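Local coordinates for protein phosphatase YwpJ (Bacillus subtilis, PDB 1NRW) that catalyses the dephosphorylation of phosphorylated five- and six-carbon sugars and nucleoside monophosphates in vitro, using magnesium as its cofactor, at residues N68-H73 and R213-G218; Y80-I85 and D171-L176; D197-S202 and E209-K214. One frame throughout, in Å; residues are numbered along the deposited sequence.

Contact 1: residues N68-H73 and R213-G218. With PO4 (phosphate ion), chain B.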
loop_
_atom_site.group_PDB
_atom_site.type_symbol
_atom_site.label_atom_id
_atom_site.label_comp_id
_atom_site.label_asym_id
_atom_site.label_seq_id
_atom_site.Cartn_x
_atom_site.Cartn_y
_atom_site.Cartn_z
ATOM N N ASN A 68 -0.424 -3.984 3.202
ATOM C CA ASN A 68 1.022 -4.135 3.273
ATOM C C ASN A 68 1.504 -5.580 3.172
ATOM O O ASN A 68 2.519 -5.942 3.767
ATOM C CB ASN A 68 1.546 -3.506 4.573
ATOM C CG ASN A 68 3.052 -3.337 4.574
ATOM O OD1 ASN A 68 3.628 -2.846 3.603
ATOM N ND2 ASN A 68 3.699 -3.726 5.670
ATOM N N GLY A 69 0.783 -6.403 2.420
ATOM C CA GLY A 69 1.201 -7.785 2.261
ATOM C C GLY A 69 0.558 -8.738 3.246
ATOM O O GLY A 69 0.906 -9.921 3.293
ATOM N N ALA A 70 -0.377 -8.234 4.042
ATOM C CA ALA A 70 -1.071 -9.079 5.009
ATOM C C ALA A 70 -2.220 -9.829 4.344
ATOM O O ALA A 70 -2.661 -10.869 4.839
ATOM C CB ALA A 70 -1.615 -8.226 6.161
ATOM N N VAL A 71 -2.702 -9.304 3.221
ATOM C CA VAL A 71 -3.829 -9.913 2.521
ATOM C C VAL A 71 -3.603 -10.107 1.022
ATOM O O VAL A 71 -3.036 -9.242 0.347
ATOM C CB VAL A 71 -5.109 -9.058 2.726
ATOM C CG1 VAL A 71 -6.298 -9.709 2.041
ATOM C CG2 VAL A 71 -5.378 -8.878 4.213
ATOM N N ILE A 72 -4.051 -11.250 0.504
ATOM C CA ILE A 72 -3.918 -11.550 -0.920
ATOM C C ILE A 72 -5.237 -12.073 -1.490
ATOM O O ILE A 72 -5.852 -12.976 -0.916
ATOM C CB ILE A 72 -2.843 -12.631 -1.192
ATOM C CG1 ILE A 72 -1.497 -12.215 -0.599
ATOM C CG2 ILE A 72 -2.733 -12.875 -2.691
ATOM C CD1 ILE A 72 -0.385 -13.230 -0.835
ATOM N N HIS A 73 -5.665 -11.494 -2.613
ATOM C CA HIS A 73 -6.885 -11.903 -3.311
ATOM C C HIS A 73 -6.522 -12.135 -4.777
ATOM O O HIS A 73 -5.577 -11.522 -5.294
ATOM C CB HIS A 73 -7.971 -10.813 -3.267
ATOM C CG HIS A 73 -8.700 -10.709 -1.963
ATOM N ND1 HIS A 73 -8.258 -9.928 -0.917
ATOM C CD2 HIS A 73 -9.868 -11.260 -1.552
ATOM C CE1 HIS A 73 -9.123 -9.997 0.079
ATOM N NE2 HIS A 73 -10.110 -10.798 -0.281
ATOM N N ARG A 213 5.082 -9.668 11.283
ATOM C CA ARG A 213 6.404 -9.955 10.735
ATOM C C ARG A 213 6.371 -10.581 9.345
ATOM O O ARG A 213 7.192 -10.246 8.493
ATOM C CB ARG A 213 7.176 -10.881 11.684
ATOM C CG ARG A 213 8.590 -11.203 11.215
ATOM C CD ARG A 213 9.411 -9.930 11.033
ATOM N NE ARG A 213 10.757 -10.200 10.534
ATOM C CZ ARG A 213 11.690 -10.864 11.210
ATOM N NH1 ARG A 213 11.432 -11.332 12.425
ATOM N NH2 ARG A 213 12.885 -11.064 10.668
ATOM N N LYS A 214 5.432 -11.494 9.117
ATOM C CA LYS A 214 5.329 -12.165 7.827
ATOM C C LYS A 214 4.473 -11.422 6.814
ATOM O O LYS A 214 4.201 -11.938 5.733
ATOM C CB LYS A 214 4.790 -13.585 7.999
ATOM C CG LYS A 214 5.733 -14.520 8.744
ATOM C CD LYS A 214 5.205 -15.950 8.706
ATOM C CE LYS A 214 6.098 -16.899 9.492
ATOM N NZ LYS A 214 6.140 -16.534 10.937
ATOM N N ALA A 215 4.048 -10.211 7.165
ATOM C CA ALA A 215 3.239 -9.409 6.256
ATOM C C ALA A 215 4.030 -8.215 5.720
ATOM O O ALA A 215 4.203 -7.213 6.411
ATOM C CB ALA A 215 1.973 -8.918 6.964
ATOM N N SER A 216 4.532 -8.341 4.498
ATOM C CA SER A 216 5.260 -7.258 3.843
ATOM C C SER A 216 4.991 -7.443 2.353
ATOM O O SER A 216 4.623 -8.537 1.917
ATOM C CB SER A 216 6.767 -7.322 4.138
ATOM O OG SER A 216 7.406 -8.407 3.481
ATOM N N LYS A 217 5.147 -6.387 1.562
ATOM C CA LYS A 217 4.880 -6.527 0.139
ATOM C C LYS A 217 5.802 -7.568 -0.486
ATOM O O LYS A 217 5.381 -8.329 -1.352
ATOM C CB LYS A 217 5.025 -5.178 -0.575
ATOM C CG LYS A 217 3.917 -4.192 -0.210
ATOM C CD LYS A 217 3.937 -2.960 -1.108
ATOM C CE LYS A 217 2.832 -1.978 -0.724
ATOM N NZ LYS A 217 2.790 -0.824 -1.665
ATOM N N GLY A 218 7.053 -7.608 -0.027
ATOM C CA GLY A 218 8.004 -8.571 -0.554
ATOM C C GLY A 218 7.660 -10.011 -0.200
ATOM O O GLY A 218 7.749 -10.894 -1.044
HETATM P P PO4 B . 0.641 2.404 -1.389
HETATM O O1 PO4 B . 1.733 2.767 -2.312
HETATM O O2 PO4 B . 0.989 1.140 -0.690
HETATM O O3 PO4 B . 0.461 3.491 -0.395
HETATM O O4 PO4 B . -0.607 2.217 -2.164
HETATM O O HOH W 1 5.986 -3.762 2.700
HETATM O O HOH W 2 2.752 -12.061 3.174
#
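Asn68 and Lys217 lie with their side chains crossing at about a right angle, OD1 of Asn68 passing 4.1 Å from CG of Lys217. The lysine chain is extended beyond CG, and this length carries its ammonium into the catalytic centre, where NZ donates to O2 of the phosphate ion at 2.8 Å. NZ also forms salt bridges with Asp10, the probable nucleophile, and Asp244, and bonds Ser43 O, so several acceptors fix its position. Asn68 has CG anti to the backbone N (chi1 -167°), and this torsion brings the end of its side chain up to 213-218. There OD1 accepts from a water 2.7 Å away, which in turn accepts from Lys217 N, while ND2 bonds Ser211 OG; an amide suits this place because it both gives and takes.

Beside this pair, Ala70 and Ala215 meet methyl to methyl, CB to CB at 3.7 Å, small enough to let two loops run close. Gly69, at a positive phi of 94°, has no side chain where Ser216 O lies 3.5 Å from its CA, in a CA-H...O contact. A second water joins Gly69 O to Lys214 O.

Ser216 is the N-cap of helix 217-227, its OG bonding Gln219 N, so the helix starts at Lys217, while on the other segment the chain runs from Ala70 into strand 71-73 of the core sheet, where Ile72 packs on that same helix.

Contact 2: residues Y80-I85 and D171-L176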
loop_
_atom_site.group_PDB
_atom_site.type_symbol
_atom_site.label_atom_id
_atom_site.label_comp_id
_atom_site.label_asym_id
_atom_site.label_seq_id
_atom_site.Cartn_x
_atom_site.Cartn_y
_atom_site.Cartn_z
ATOM N N TYR A 80 -6.773 -15.604 -0.868
ATOM C CA TYR A 80 -5.639 -16.519 -0.908
ATOM C C TYR A 80 -4.852 -16.500 0.395
ATOM O O TYR A 80 -4.144 -17.452 0.706
ATOM C CB TYR A 80 -4.690 -16.165 -2.062
ATOM C CG TYR A 80 -4.928 -16.960 -3.326
ATOM C CD1 TYR A 80 -6.121 -16.842 -4.040
ATOM C CD2 TYR A 80 -3.961 -17.852 -3.798
ATOM C CE1 TYR A 80 -6.345 -17.601 -5.196
ATOM C CE2 TYR A 80 -4.175 -18.609 -4.945
ATOM C CZ TYR A 80 -5.365 -18.480 -5.637
ATOM O OH TYR A 80 -5.567 -19.235 -6.769
ATOM N N HIS A 81 -4.974 -15.424 1.169
ATOM C CA HIS A 81 -4.214 -15.361 2.408
ATOM C C HIS A 81 -4.508 -14.169 3.303
ATOM O O HIS A 81 -4.797 -13.071 2.826
ATOM C CB HIS A 81 -2.712 -15.338 2.080
ATOM C CG HIS A 81 -1.818 -15.487 3.275
ATOM N ND1 HIS A 81 -1.513 -16.713 3.827
ATOM C CD2 HIS A 81 -1.178 -14.564 4.033
ATOM C CE1 HIS A 81 -0.724 -16.539 4.874
ATOM N NE2 HIS A 81 -0.505 -15.245 5.022
ATOM N N HIS A 82 -4.461 -14.381 4.614
ATOM C CA HIS A 82 -4.608 -13.277 5.554
ATOM C C HIS A 82 -3.642 -13.551 6.705
ATOM O O HIS A 82 -3.650 -14.617 7.320
ATOM C CB HIS A 82 -6.080 -13.030 5.984
ATOM C CG HIS A 82 -6.705 -14.106 6.820
ATOM N ND1 HIS A 82 -8.069 -14.300 6.853
ATOM C CD2 HIS A 82 -6.181 -14.991 7.699
ATOM C CE1 HIS A 82 -8.358 -15.259 7.714
ATOM N NE2 HIS A 82 -7.229 -15.694 8.242
ATOM N N GLU A 83 -2.758 -12.585 6.931
ATOM C CA GLU A 83 -1.697 -12.674 7.929
ATOM C C GLU A 83 -2.021 -11.611 8.959
ATOM O O GLU A 83 -1.862 -10.419 8.701
ATOM C CB GLU A 83 -0.339 -12.394 7.289
ATOM C CG GLU A 83 0.856 -12.669 8.191
ATOM C CD GLU A 83 1.072 -14.154 8.449
ATOM O OE1 GLU A 83 0.948 -14.956 7.498
ATOM O OE2 GLU A 83 1.389 -14.518 9.600
ATOM N N THR A 84 -2.475 -12.047 10.125
ATOM C CA THR A 84 -2.875 -11.124 11.175
ATOM C C THR A 84 -1.834 -10.764 12.217
ATOM O O THR A 84 -0.855 -11.482 12.433
ATOM C CB THR A 84 -4.101 -11.664 11.927
ATOM O OG1 THR A 84 -3.760 -12.907 12.558
ATOM C CG2 THR A 84 -5.261 -11.887 10.968
ATOM N N ILE A 85 -2.067 -9.624 12.859
ATOM C CA ILE A 85 -1.211 -9.133 13.932
ATOM C C ILE A 85 -1.810 -9.744 15.196
ATOM O O ILE A 85 -3.027 -9.686 15.391
ATOM C CB ILE A 85 -1.299 -7.590 14.067
ATOM C CG1 ILE A 85 -0.785 -6.915 12.796
ATOM C CG2 ILE A 85 -0.503 -7.122 15.289
ATOM C CD1 ILE A 85 -1.092 -5.422 12.742
ATOM N N ASP A 171 -10.140 -9.237 12.619
ATOM C CA ASP A 171 -8.722 -9.468 12.393
ATOM C C ASP A 171 -8.015 -8.154 12.104
ATOM O O ASP A 171 -8.555 -7.286 11.420
ATOM C CB ASP A 171 -8.523 -10.432 11.221
ATOM C CG ASP A 171 -9.097 -11.810 11.497
ATOM O OD1 ASP A 171 -8.682 -12.444 12.490
ATOM O OD2 ASP A 171 -9.962 -12.258 10.719
ATOM N N PHE A 172 -6.807 -8.018 12.637
ATOM C CA PHE A 172 -5.999 -6.819 12.451
ATOM C C PHE A 172 -4.921 -7.130 11.418
ATOM O O PHE A 172 -4.080 -7.997 11.637
ATOM C CB PHE A 172 -5.361 -6.423 13.784
ATOM C CG PHE A 172 -6.366 -6.078 14.851
ATOM C CD1 PHE A 172 -7.041 -4.864 14.820
ATOM C CD2 PHE A 172 -6.666 -6.984 15.865
ATOM C CE1 PHE A 172 -8.005 -4.551 15.786
ATOM C CE2 PHE A 172 -7.625 -6.686 16.834
ATOM C CZ PHE A 172 -8.298 -5.465 16.795
ATOM N N TYR A 173 -4.951 -6.418 10.294
ATOM C CA TYR A 173 -3.985 -6.659 9.226
ATOM C C TYR A 173 -2.858 -5.642 9.130
ATOM O O TYR A 173 -1.700 -6.006 8.957
ATOM C CB TYR A 173 -4.694 -6.707 7.871
ATOM C CG TYR A 173 -5.782 -7.747 7.766
ATOM C CD1 TYR A 173 -5.560 -9.066 8.168
ATOM C CD2 TYR A 173 -7.032 -7.417 7.247
ATOM C CE1 TYR A 173 -6.563 -10.029 8.054
ATOM C CE2 TYR A 173 -8.039 -8.369 7.129
ATOM C CZ TYR A 173 -7.798 -9.672 7.534
ATOM O OH TYR A 173 -8.795 -10.613 7.412
ATOM N N ASN A 174 -3.202 -4.361 9.227
ATOM C CA ASN A 174 -2.203 -3.309 9.097
ATOM C C ASN A 174 -2.681 -2.123 9.919
ATOM O O ASN A 174 -3.880 -1.843 9.974
ATOM C CB ASN A 174 -2.074 -2.937 7.605
ATOM C CG ASN A 174 -0.871 -2.051 7.300
ATOM O OD1 ASN A 174 0.173 -2.142 7.943
ATOM N ND2 ASN A 174 -1.009 -1.207 6.274
ATOM N N ILE A 175 -1.744 -1.455 10.579
ATOM C CA ILE A 175 -2.061 -0.288 11.390
ATOM C C ILE A 175 -1.215 0.878 10.911
ATOM O O ILE A 175 0.018 0.807 10.910
ATOM C CB ILE A 175 -1.767 -0.536 12.887
ATOM C CG1 ILE A 175 -2.635 -1.687 13.401
ATOM C CG2 ILE A 175 -2.053 0.735 13.692
ATOM C CD1 ILE A 175 -2.298 -2.134 14.826
ATOM N N LEU A 176 -1.885 1.943 10.485
ATOM C CA LEU A 176 -1.192 3.138 10.018
ATOM C C LEU A 176 -1.192 4.180 11.136
ATOM O O LEU A 176 -2.225 4.423 11.758
ATOM C CB LEU A 176 -1.889 3.705 8.772
ATOM C CG LEU A 176 -1.321 4.995 8.154
ATOM C CD1 LEU A 176 -1.678 5.051 6.678
ATOM C CD2 LEU A 176 -1.860 6.227 8.891
HETATM O O HOH W 3 -0.413 -8.277 9.543
HETATM O O HOH W 4 -5.676 -9.985 14.525
#
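Ile85 and Phe172 supply the direct hydrogen bond of this contact: Ile85 N reaches Phe172 O at 2.9 Å with an N-H...O angle of 163°. Thr84 CA adds a CA-H...O contact to the same oxygen. Two waters extend the polar link, one donating a hydrogen to each of Glu83 O and Tyr173 O, the other giving one to Ile85 O and taking one from Phe172 N. Within the first segment, His81 NE2 bonds Glu83 OE1 at 2.9 Å; the oxygen lies in the plane of the imidazole, at its edge, and is met on the anti side of the carboxylate.

Residues 83-85 lie where the chain leaves strand 79-82, at the border of the core sheet, and heads for helix 87-99. Strand 172-178 belongs to the second sheet, probably the cap, and Tyr173 and Asn174 make a classic beta bulge opposite Phe107.

Among apolar contacts, Ile85 CD1 lies 4.1 Å from Ile175 CD1, and Ile85 CB lies 4.2 Å from Phe172 CB; the branched, buried isoleucine suits the apolar side of strand 172-178, where Ile175 also rests on helix 87-99. Thr84 CG2 is 3.6 Å from Asp171 CB. With chi1 at 62°, this methyl stands anti to the carbonyl carbon, which sets it against both Asp171 and the Tyr173 ring.

That ring gathers the aromatic contacts. Thr84 CG2 and His82 CB both approach its CE1 obliquely, each at 3.7 Å, while Glu83 O comes to its edge, near the ring plane, 4.0 Å from Tyr173 CD1.

Contact 3: residues D197-S202 and E209-K214; sequences DLTLVS and ELSSRK
Thr199 and Ser211 form an antiparallel hydrogen-bonded pair, joined through their flat peptide groups. Ser211 N lies in the carbonyl plane of Thr199 O, and Val201 N in that of Glu209 O, whereas Glu209 N, 2.7 Å from Val201 O, stands above that carbonyl's plane. At the open end of the ladder Arg213 N meets Asp197 O at 3.1 Å, 56° out of the carbonyl plane and with a bent N-H...O angle of 135°.

On one face of the ladder Leu200 and Leu210 lie side by side, pointing the same way, with Leu200 CD1 3.7 Å from Leu210 CD2; Trp189 and Tyr192 of helix 182-192 pack on these apolar ends. The other face is mostly polar. Beta-branched Thr199 suits a strand, and its OG1, anti to the carbonyl carbon (chi1 -71°), donates to Ser212 O at 2.9 Å, taking up a carbonyl at the strand's end. Ser211 OG takes a water proton at 2.6 Å; that water also donates to Thr199 O, and the hydroxyl itself bonds Ala215 O. Val201 CG2 rests 3.8 Å from CB of Glu209, whose carboxylate is held by Asn174 ND2 and Ser203 OG; the Glu209 side chain comes within about 5 Å of the bound phosphate, nearest atoms.

Together strands 198-201 and 207-212 form a beta hairpin at the border of the second sheet, with helices on the leucine face and the phosphate site on the glutamate side, as expected of the cap in Cof-type HAD phosphatases.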
loop_
_atom_site.group_PDB
_atom_site.type_symbol
_atom_site.label_atom_id
_atom_site.label_comp_id
_atom_site.label_asym_id
_atom_site.label_seq_id
_atom_site.Cartn_x
_atom_site.Cartn_y
_atom_site.Cartn_z
ATOM N N ASP A 197 8.549 -9.271 15.867
ATOM C CA ASP A 197 7.251 -9.865 15.572
ATOM C C ASP A 197 6.436 -8.963 14.645
ATOM O O ASP A 197 5.292 -9.270 14.320
ATOM C CB ASP A 197 6.471 -10.106 16.869
ATOM C CG ASP A 197 6.212 -8.825 17.647
ATOM O OD1 ASP A 197 7.162 -8.037 17.830
ATOM O OD2 ASP A 197 5.061 -8.608 18.082
ATOM N N LEU A 198 7.037 -7.861 14.210
ATOM C CA LEU A 198 6.341 -6.912 13.344
ATOM C C LEU A 198 7.147 -6.464 12.135
ATOM O O LEU A 198 8.367 -6.633 12.082
ATOM C CB LEU A 198 5.969 -5.664 14.148
ATOM C CG LEU A 198 5.057 -5.827 15.365
ATOM C CD1 LEU A 198 4.989 -4.504 16.132
ATOM C CD2 LEU A 198 3.673 -6.272 14.913
ATOM N N THR A 199 6.441 -5.896 11.161
ATOM C CA THR A 199 7.052 -5.339 9.960
ATOM C C THR A 199 6.761 -3.836 10.063
ATOM O O THR A 199 5.607 -3.434 10.232
ATOM C CB THR A 199 6.414 -5.892 8.662
ATOM O OG1 THR A 199 6.789 -7.265 8.482
ATOM C CG2 THR A 199 6.885 -5.092 7.453
ATOM N N LEU A 200 7.807 -3.019 10.000
ATOM C CA LEU A 200 7.656 -1.567 10.086
ATOM C C LEU A 200 8.062 -0.898 8.779
ATOM O O LEU A 200 9.188 -1.071 8.307
ATOM C CB LEU A 200 8.516 -1.006 11.226
ATOM C CG LEU A 200 8.682 0.525 11.267
ATOM C CD1 LEU A 200 7.340 1.189 11.549
ATOM C CD2 LEU A 200 9.695 0.907 12.341
ATOM N N VAL A 201 7.139 -0.138 8.196
ATOM C CA VAL A 201 7.401 0.579 6.951
ATOM C C VAL A 201 6.712 1.941 6.978
ATOM O O VAL A 201 6.136 2.339 7.992
ATOM C CB VAL A 201 6.886 -0.201 5.707
ATOM C CG1 VAL A 201 7.577 -1.550 5.612
ATOM C CG2 VAL A 201 5.370 -0.368 5.777
ATOM N N SER A 202 6.794 2.656 5.860
ATOM C CA SER A 202 6.154 3.959 5.716
ATOM C C SER A 202 5.695 4.086 4.270
ATOM O O SER A 202 6.363 3.582 3.358
ATOM C CB SER A 202 7.134 5.089 6.052
ATOM O OG SER A 202 6.577 6.358 5.734
ATOM N N GLU A 209 3.657 2.383 9.015
ATOM C CA GLU A 209 2.670 1.314 9.036
ATOM C C GLU A 209 3.249 0.099 9.736
ATOM O O GLU A 209 4.434 -0.205 9.598
ATOM C CB GLU A 209 2.257 0.937 7.606
ATOM C CG GLU A 209 1.515 2.046 6.844
ATOM C CD GLU A 209 1.181 1.655 5.409
ATOM O OE1 GLU A 209 1.120 0.438 5.109
ATOM O OE2 GLU A 209 0.962 2.565 4.579
ATOM N N LEU A 210 2.399 -0.590 10.486
ATOM C CA LEU A 210 2.806 -1.779 11.215
ATOM C C LEU A 210 1.919 -2.966 10.866
ATOM O O LEU A 210 0.695 -2.894 10.977
ATOM C CB LEU A 210 2.729 -1.516 12.722
ATOM C CG LEU A 210 3.728 -0.502 13.285
ATOM C CD1 LEU A 210 3.285 -0.060 14.674
ATOM C CD2 LEU A 210 5.117 -1.121 13.330
ATOM N N SER A 211 2.542 -4.055 10.433
ATOM C CA SER A 211 1.815 -5.277 10.113
ATOM C C SER A 211 2.606 -6.404 10.771
ATOM O O SER A 211 3.650 -6.150 11.379
ATOM C CB SER A 211 1.731 -5.476 8.595
ATOM O OG SER A 211 3.011 -5.409 7.998
ATOM N N SER A 212 2.121 -7.636 10.669
ATOM C CA SER A 212 2.833 -8.747 11.287
ATOM C C SER A 212 4.170 -8.990 10.588
ATOM O O SER A 212 4.373 -8.573 9.447
ATOM C CB SER A 212 1.983 -10.013 11.250
ATOM O OG SER A 212 2.528 -10.999 12.114
ATOM N N ARG A 213 5.082 -9.668 11.283
ATOM C CA ARG A 213 6.404 -9.955 10.735
ATOM C C ARG A 213 6.371 -10.581 9.345
ATOM O O ARG A 213 7.192 -10.246 8.493
ATOM C CB ARG A 213 7.176 -10.881 11.684
ATOM C CG ARG A 213 8.590 -11.203 11.215
ATOM C CD ARG A 213 9.411 -9.930 11.033
ATOM N NE ARG A 213 10.757 -10.200 10.534
ATOM C CZ ARG A 213 11.690 -10.864 11.210
ATOM N NH1 ARG A 213 11.432 -11.332 12.425
ATOM N NH2 ARG A 213 12.885 -11.064 10.668
ATOM N N LYS A 214 5.432 -11.494 9.117
ATOM C CA LYS A 214 5.329 -12.165 7.827
ATOM C C LYS A 214 4.473 -11.422 6.814
ATOM O O LYS A 214 4.201 -11.938 5.733
ATOM C CB LYS A 214 4.790 -13.585 7.999
ATOM C CG LYS A 214 5.733 -14.520 8.744
ATOM C CD LYS A 214 5.205 -15.950 8.706
ATOM C CE LYS A 214 6.098 -16.899 9.492
ATOM N NZ LYS A 214 6.140 -16.534 10.937
HETATM O O HOH W 5 3.948 -2.993 8.148
#

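In the fold
The three contacts lie within about 8 to 10 Å of each other, centre to centre, at and beside the seam between the two sheets. Along the chain, strands 71-73 and 79-82 of the eight-stranded sheet come first; residues 83-85 then lead out to the second sheet, which contributes strand 172-178 to contact 2 and the hairpin of contact 3. Residues 213-218, which contacts 1 and 3 partly share, bring the chain back to helix 217-227. Contact 2 and contact 1 therefore sit at the outgoing and returning crossings between core and probable cap, while contact 3 belongs to the cap sheet itself, placing that sheet beside the phosphate site.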